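Local coordinates for probable oxidoreductase protein (PDB 4FB5) that probably acts as a nucleotide-dependent oxidoreductase of the GFO/IDH/MocA family, with a Rossmann domain joined to a C-terminal domain built on a large mixed sheet, at residues A188-F193 and K234-R239; E226-D231 and A381-E386. One frame throughout, in Å; residues are numbered along the deposited sequence.

Following the chain from the N terminus, the Rossmann sheet comes first, and the chain then forms strand 175-183 of the mixed sheet. The loop after that strand supplies residues 188-193; helix 206-221 and strand 225-233 follow. The first segment of contact 2, residues 226-231, lies on that strand, and residues 234-239 come directly after it, closing contact 1 across 40 intervening residues. Contact 2 closes much later, when helix 367-385 brings residues 381-386 back to the strand. The segments therefore alternate along the chain, so the two closures cross, with centres about 24 Å apart. Contact 1 joins the loop after strand 175-183 to the stretch leading into strand 238-240, contact 2 packs helix on sheet, and both touch the second subunit.

Contact 1. Residues A188-F193 and K234-R239; sequences ADPDIF and KPYPDR
The backbone of 188-193 folds into a type I beta turn from Asp-189 to Ile-192 and stays well apart from 234-239, the nearest CA atoms, of Ala-188 and Pro-235, being 8.7 Å apart, so the Arg-239 and Tyr-236 side chains bridge to its carbonyls. The Arg-239 chain bends at chi3 (13°), and Arg-239 NH2 donates to Asp-189 O at 2.8 Å and to Ile-192 O at 3.0 Å. The second bond is the straighter (163°), with the carbonyl oxygen in the guanidinium plane; NE adds a weak bond to the same oxygen. A long, multi-donor arginine suits a place where one group must serve two carbonyls, while Pro-190 O lies over a guanidinium face. Tyr-236 OH donates to Ala-188 O at 2.5 Å, in the carbonyl plane. Pro-190 CB sits 3.7 Å from the Tyr-236 ring centroid, almost on the ring normal, as a CH-pi contact, and Pro-235 CB covers the opposite face. Proline fits the turn through its fixed phi and puts a C-H bearing CB over the ring. Asp-189 OD1 accepts from Asp-191 N at 2.6 Å. The result is an Asx turn on a type I beta turn, its Asp-189 and Ile-192 carbonyls held by arginine, and the Ala-188 carbonyl just before it by tyrosine.

Contact 2. Residues E226-D231 and A381-E386; sequences EAVITD and AQSFHE
This is a buried helix-on-sheet contact in the C-terminal domain, where the last turn of helix 367-385 lies across strand 225-233. The axes of strand 226-231 and helix 381-385 approach to 6.4 Å at 58°. Ser-383 carries the centre. With its hydroxyl swung away from its own backbone N (chi1 171°), Ser-383 OG accepts from Thr-230 N at 3.0 Å, a bent bond of 131°. Serine suits the spot because its short side chain sets a hydroxyl within bonding distance of that N-H, and Val-228 CG2 packs on Ser-383 CB at 4.0 Å. With an alanine here the OG is gone, and Thr-230 N would probably lose this acceptor within the contact. Threonine serves two neighbours: its hydroxyl bonds to Met-380 O, while Thr-230 CB and the methyl CG2 each lie 4.2 Å from Phe-384 CB, the two side chains crossing at about a right angle. The flat Phe-384 ring can lie edge-on against a strand carbonyl: Thr-230 O lies near the ring plane, 3.5 Å from Phe-384 CD1. Beyond it, Asp-231 OD1 is 3.7 Å from Phe-384 CE1, but that carboxylate has its salt bridge with Arg-260 of the second subunit. Around the contact, His-252 meets Phe-384 edge-to-face, and strand 225-233 runs between strands 254-261 and 390-391, with Ile-390 of the latter also touching Ser-383.

Contact 1. Residues A188-F193 and K234-R239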
loop_
_atom_site.group_PDB
_atom_site.type_symbol
_atom_site.label_atom_id
_atom_site.label_comp_id
_atom_site.label_asym_id
_atom_site.label_seq_id
_atom_site.Cartn_x
_atom_site.Cartn_y
_atom_site.Cartn_z
ATOM N N ALA A 188 1.416 13.788 -20.966
ATOM C CA ALA A 188 0.432 14.496 -20.169
ATOM C C ALA A 188 0.601 15.971 -20.327
ATOM O O ALA A 188 -0.367 16.697 -20.344
ATOM C CB ALA A 188 0.552 14.136 -18.722
ATOM N N ASP A 189 1.834 16.419 -20.429
ATOM C CA ASP A 189 2.090 17.836 -20.480
ATOM C C ASP A 189 1.785 18.343 -21.892
ATOM O O ASP A 189 2.443 17.976 -22.869
ATOM C CB ASP A 189 3.502 18.143 -20.038
ATOM C CG ASP A 189 3.902 19.544 -20.316
ATOM O OD1 ASP A 189 3.116 20.313 -20.914
ATOM O OD2 ASP A 189 5.046 19.895 -19.959
ATOM N N PRO A 190 0.765 19.186 -21.998
ATOM C CA PRO A 190 0.352 19.617 -23.330
ATOM C C PRO A 190 1.324 20.549 -24.030
ATOM O O PRO A 190 1.109 20.812 -25.211
ATOM C CB PRO A 190 -0.989 20.331 -23.087
ATOM C CG PRO A 190 -0.932 20.766 -21.669
ATOM C CD PRO A 190 -0.041 19.771 -20.918
ATOM N N ASP A 191 2.386 21.005 -23.348
ATOM C CA ASP A 191 3.330 21.985 -23.946
ATOM C C ASP A 191 4.573 21.424 -24.559
ATOM O O ASP A 191 5.347 22.171 -25.142
ATOM C CB ASP A 191 3.745 23.087 -22.956
ATOM C CG ASP A 191 2.587 23.997 -22.600
ATOM O OD1 ASP A 191 1.625 24.085 -23.418
ATOM O OD2 ASP A 191 2.620 24.598 -21.496
ATOM N N ILE A 192 4.783 20.128 -24.423
ATOM C CA ILE A 192 5.900 19.488 -25.089
ATOM C C ILE A 192 5.693 19.599 -26.609
ATOM O O ILE A 192 4.544 19.472 -27.089
ATOM C CB ILE A 192 6.060 18.019 -24.627
ATOM C CG1 ILE A 192 6.347 17.976 -23.129
ATOM C CG2 ILE A 192 7.146 17.282 -25.433
ATOM C CD1 ILE A 192 7.442 18.982 -22.679
ATOM N N PHE A 193 6.769 19.863 -27.343
ATOM C CA PHE A 193 6.652 20.000 -28.778
ATOM C C PHE A 193 6.162 18.736 -29.440
ATOM O O PHE A 193 6.522 17.629 -29.044
ATOM C CB PHE A 193 7.968 20.435 -29.437
ATOM C CG PHE A 193 8.426 21.823 -29.033
ATOM C CD1 PHE A 193 7.537 22.889 -29.021
ATOM C CD2 PHE A 193 9.776 22.058 -28.686
ATOM C CE1 PHE A 193 7.966 24.179 -28.641
ATOM C CE2 PHE A 193 10.213 23.339 -28.300
ATOM C CZ PHE A 193 9.294 24.406 -28.279
ATOM N N LYS A 234 -8.378 11.844 -27.731
ATOM C CA LYS A 234 -7.411 12.929 -28.003
ATOM C C LYS A 234 -7.514 14.044 -26.924
ATOM O O LYS A 234 -8.224 15.042 -27.094
ATOM C CB LYS A 234 -7.737 13.500 -29.337
ATOM C CG LYS A 234 -6.770 14.438 -29.947
ATOM C CD LYS A 234 -7.249 14.765 -31.400
ATOM C CE LYS A 234 -7.087 13.471 -32.230
ATOM N NZ LYS A 234 -7.322 13.611 -33.681
ATOM N N PRO A 235 -6.771 13.898 -25.810
ATOM C CA PRO A 235 -6.939 14.892 -24.745
ATOM C C PRO A 235 -6.641 16.334 -25.169
ATOM O O PRO A 235 -7.231 17.251 -24.570
ATOM C CB PRO A 235 -5.920 14.440 -23.687
ATOM C CG PRO A 235 -4.804 13.720 -24.543
ATOM C CD PRO A 235 -5.621 12.987 -25.576
ATOM N N TYR A 236 -5.720 16.525 -26.141
ATOM C CA TYR A 236 -5.279 17.867 -26.599
ATOM C C TYR A 236 -5.448 18.084 -28.126
ATOM O O TYR A 236 -4.907 17.324 -28.943
ATOM C CB TYR A 236 -3.814 18.185 -26.165
ATOM C CG TYR A 236 -3.531 17.856 -24.739
ATOM C CD1 TYR A 236 -4.358 18.355 -23.701
ATOM C CD2 TYR A 236 -2.486 17.018 -24.401
ATOM C CE1 TYR A 236 -4.134 18.007 -22.355
ATOM C CE2 TYR A 236 -2.249 16.657 -23.066
ATOM C CZ TYR A 236 -3.070 17.166 -22.047
ATOM O OH TYR A 236 -2.839 16.821 -20.730
ATOM N N PRO A 237 -6.162 19.151 -28.544
ATOM C CA PRO A 237 -6.399 19.187 -30.033
ATOM C C PRO A 237 -5.127 19.406 -30.837
ATOM O O PRO A 237 -5.044 18.963 -31.983
ATOM C CB PRO A 237 -7.345 20.373 -30.227
ATOM C CG PRO A 237 -7.860 20.709 -28.823
ATOM C CD PRO A 237 -6.823 20.262 -27.824
ATOM N N ASP A 238 -4.134 20.074 -30.248
ATOM C CA ASP A 238 -2.967 20.518 -31.029
ATOM C C ASP A 238 -1.783 20.607 -30.120
ATOM O O ASP A 238 -1.977 20.574 -28.935
ATOM C CB ASP A 238 -3.229 21.834 -31.834
ATOM C CG ASP A 238 -3.430 23.111 -30.927
ATOM O OD1 ASP A 238 -3.685 23.006 -29.682
ATOM O OD2 ASP A 238 -3.345 24.251 -31.487
ATOM N N ARG A 239 -0.569 20.784 -30.629
ATOM C CA ARG A 239 0.582 20.987 -29.740
ATOM C C ARG A 239 1.619 21.876 -30.412
ATOM O O ARG A 239 1.748 21.834 -31.636
ATOM C CB ARG A 239 1.206 19.645 -29.354
ATOM C CG ARG A 239 0.269 18.459 -29.500
ATOM C CD ARG A 239 0.718 17.290 -28.639
ATOM N NE ARG A 239 1.735 17.685 -27.668
ATOM C CZ ARG A 239 1.808 17.214 -26.428
ATOM N NH1 ARG A 239 0.921 16.326 -26.001
ATOM N NH2 ARG A 239 2.768 17.630 -25.614
#

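Contact 2. Residues E226-D231 and A381-E386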
loop_
_atom_site.group_PDB
_atom_site.type_symbol
_atom_site.label_atom_id
_atom_site.label_comp_id
_atom_site.label_asym_id
_atom_site.label_seq_id
_atom_site.Cartn_x
_atom_site.Cartn_y
_atom_site.Cartn_z
ATOM N N GLU A 226 -10.510 -11.654 -29.636
ATOM C CA GLU A 226 -11.479 -12.168 -30.625
ATOM C C GLU A 226 -12.537 -11.211 -31.079
ATOM O O GLU A 226 -12.898 -11.227 -32.238
ATOM C CB GLU A 226 -12.087 -13.504 -30.195
ATOM C CG GLU A 226 -11.033 -14.632 -30.240
ATOM C CD GLU A 226 -11.419 -15.872 -29.395
ATOM O OE1 GLU A 226 -12.630 -16.009 -29.015
ATOM O OE2 GLU A 226 -10.495 -16.710 -29.129
ATOM N N ALA A 227 -13.035 -10.382 -30.188
ATOM C CA ALA A 227 -13.875 -9.286 -30.586
ATOM C C ALA A 227 -13.417 -8.107 -29.729
ATOM O O ALA A 227 -12.874 -8.329 -28.652
ATOM C CB ALA A 227 -15.301 -9.623 -30.334
ATOM N N VAL A 228 -13.604 -6.874 -30.208
ATOM C CA VAL A 228 -13.167 -5.659 -29.526
ATOM C C VAL A 228 -14.127 -4.531 -29.822
ATOM O O VAL A 228 -14.717 -4.515 -30.885
ATOM C CB VAL A 228 -11.717 -5.203 -29.910
ATOM C CG1 VAL A 228 -10.686 -6.306 -29.607
ATOM C CG2 VAL A 228 -11.605 -4.724 -31.369
ATOM N N ILE A 229 -14.332 -3.616 -28.874
ATOM C CA ILE A 229 -14.899 -2.335 -29.227
ATOM C C ILE A 229 -14.250 -1.201 -28.405
ATOM O O ILE A 229 -14.206 -1.265 -27.168
ATOM C CB ILE A 229 -16.398 -2.258 -29.134
ATOM C CG1 ILE A 229 -16.812 -0.824 -29.475
ATOM C CG2 ILE A 229 -16.866 -2.532 -27.708
ATOM C CD1 ILE A 229 -18.187 -0.623 -30.051
ATOM N N THR A 230 -13.843 -0.141 -29.111
ATOM C CA THR A 230 -12.918 0.821 -28.613
ATOM C C THR A 230 -13.476 2.234 -28.498
ATOM O O THR A 230 -14.137 2.699 -29.397
ATOM C CB THR A 230 -11.773 0.820 -29.558
ATOM O OG1 THR A 230 -11.250 -0.513 -29.611
ATOM C CG2 THR A 230 -10.694 1.763 -29.103
ATOM N N ASP A 231 -13.221 2.897 -27.372
ATOM C CA ASP A 231 -13.402 4.340 -27.241
ATOM C C ASP A 231 -11.997 4.930 -27.141
ATOM O O ASP A 231 -11.112 4.325 -26.533
ATOM C CB ASP A 231 -14.247 4.717 -26.018
ATOM C CG ASP A 231 -14.701 6.170 -26.067
ATOM O OD1 ASP A 231 -14.438 6.809 -27.118
ATOM O OD2 ASP A 231 -15.299 6.701 -25.093
ATOM N N ALA A 381 -8.582 0.126 -33.644
ATOM C CA ALA A 381 -8.730 1.426 -34.266
ATOM C C ALA A 381 -9.992 1.462 -35.169
ATOM O O ALA A 381 -10.864 2.392 -35.101
ATOM C CB ALA A 381 -7.521 1.752 -35.040
ATOM N N GLN A 382 -10.116 0.427 -35.987
ATOM C CA GLN A 382 -11.229 0.373 -36.887
ATOM C C GLN A 382 -12.444 0.420 -35.997
ATOM O O GLN A 382 -13.370 1.252 -36.168
ATOM C CB GLN A 382 -11.193 -0.918 -37.702
ATOM C CG GLN A 382 -12.374 -1.011 -38.622
ATOM C CD GLN A 382 -12.394 -2.274 -39.502
ATOM O OE1 GLN A 382 -11.796 -3.315 -39.173
ATOM N NE2 GLN A 382 -13.152 -2.189 -40.611
ATOM N N SER A 383 -12.407 -0.445 -34.995
ATOM C CA SER A 383 -13.475 -0.510 -34.069
ATOM C C SER A 383 -13.970 0.851 -33.626
ATOM O O SER A 383 -15.149 0.976 -33.285
ATOM C CB SER A 383 -13.037 -1.349 -32.893
ATOM O OG SER A 383 -13.993 -1.275 -31.870
ATOM N N PHE A 384 -13.111 1.875 -33.621
ATOM C CA PHE A 384 -13.467 3.172 -33.020
ATOM C C PHE A 384 -14.003 4.082 -34.061
ATOM O O PHE A 384 -14.967 4.835 -33.857
ATOM C CB PHE A 384 -12.238 3.852 -32.386
ATOM C CG PHE A 384 -12.454 5.307 -32.031
ATOM C CD1 PHE A 384 -13.283 5.662 -30.987
ATOM C CD2 PHE A 384 -11.852 6.313 -32.761
ATOM C CE1 PHE A 384 -13.498 7.011 -30.651
ATOM C CE2 PHE A 384 -12.074 7.661 -32.448
ATOM C CZ PHE A 384 -12.901 8.012 -31.399
ATOM N N HIS A 385 -13.329 4.056 -35.194
ATOM C CA HIS A 385 -13.761 4.870 -36.328
ATOM C C HIS A 385 -15.115 4.426 -36.909
ATOM O O HIS A 385 -15.964 5.268 -37.246
ATOM C CB HIS A 385 -12.638 4.937 -37.345
ATOM C CG HIS A 385 -11.514 5.802 -36.876
ATOM N ND1 HIS A 385 -11.684 7.147 -36.584
ATOM C CD2 HIS A 385 -10.219 5.511 -36.598
ATOM C CE1 HIS A 385 -10.534 7.646 -36.161
ATOM N NE2 HIS A 385 -9.629 6.674 -36.157
ATOM N N GLU A 386 -15.343 3.110 -36.938
ATOM C CA GLU A 386 -16.636 2.565 -37.377
ATOM C C GLU A 386 -17.677 2.474 -36.253
ATOM O O GLU A 386 -18.779 2.016 -36.492
ATOM C CB GLU A 386 -16.447 1.218 -38.082
ATOM C CG GLU A 386 -15.873 1.367 -39.484
ATOM C CD GLU A 386 -15.331 0.068 -40.032
ATOM O OE1 GLU A 386 -15.881 -1.021 -39.675
ATOM O OE2 GLU A 386 -14.337 0.126 -40.813
#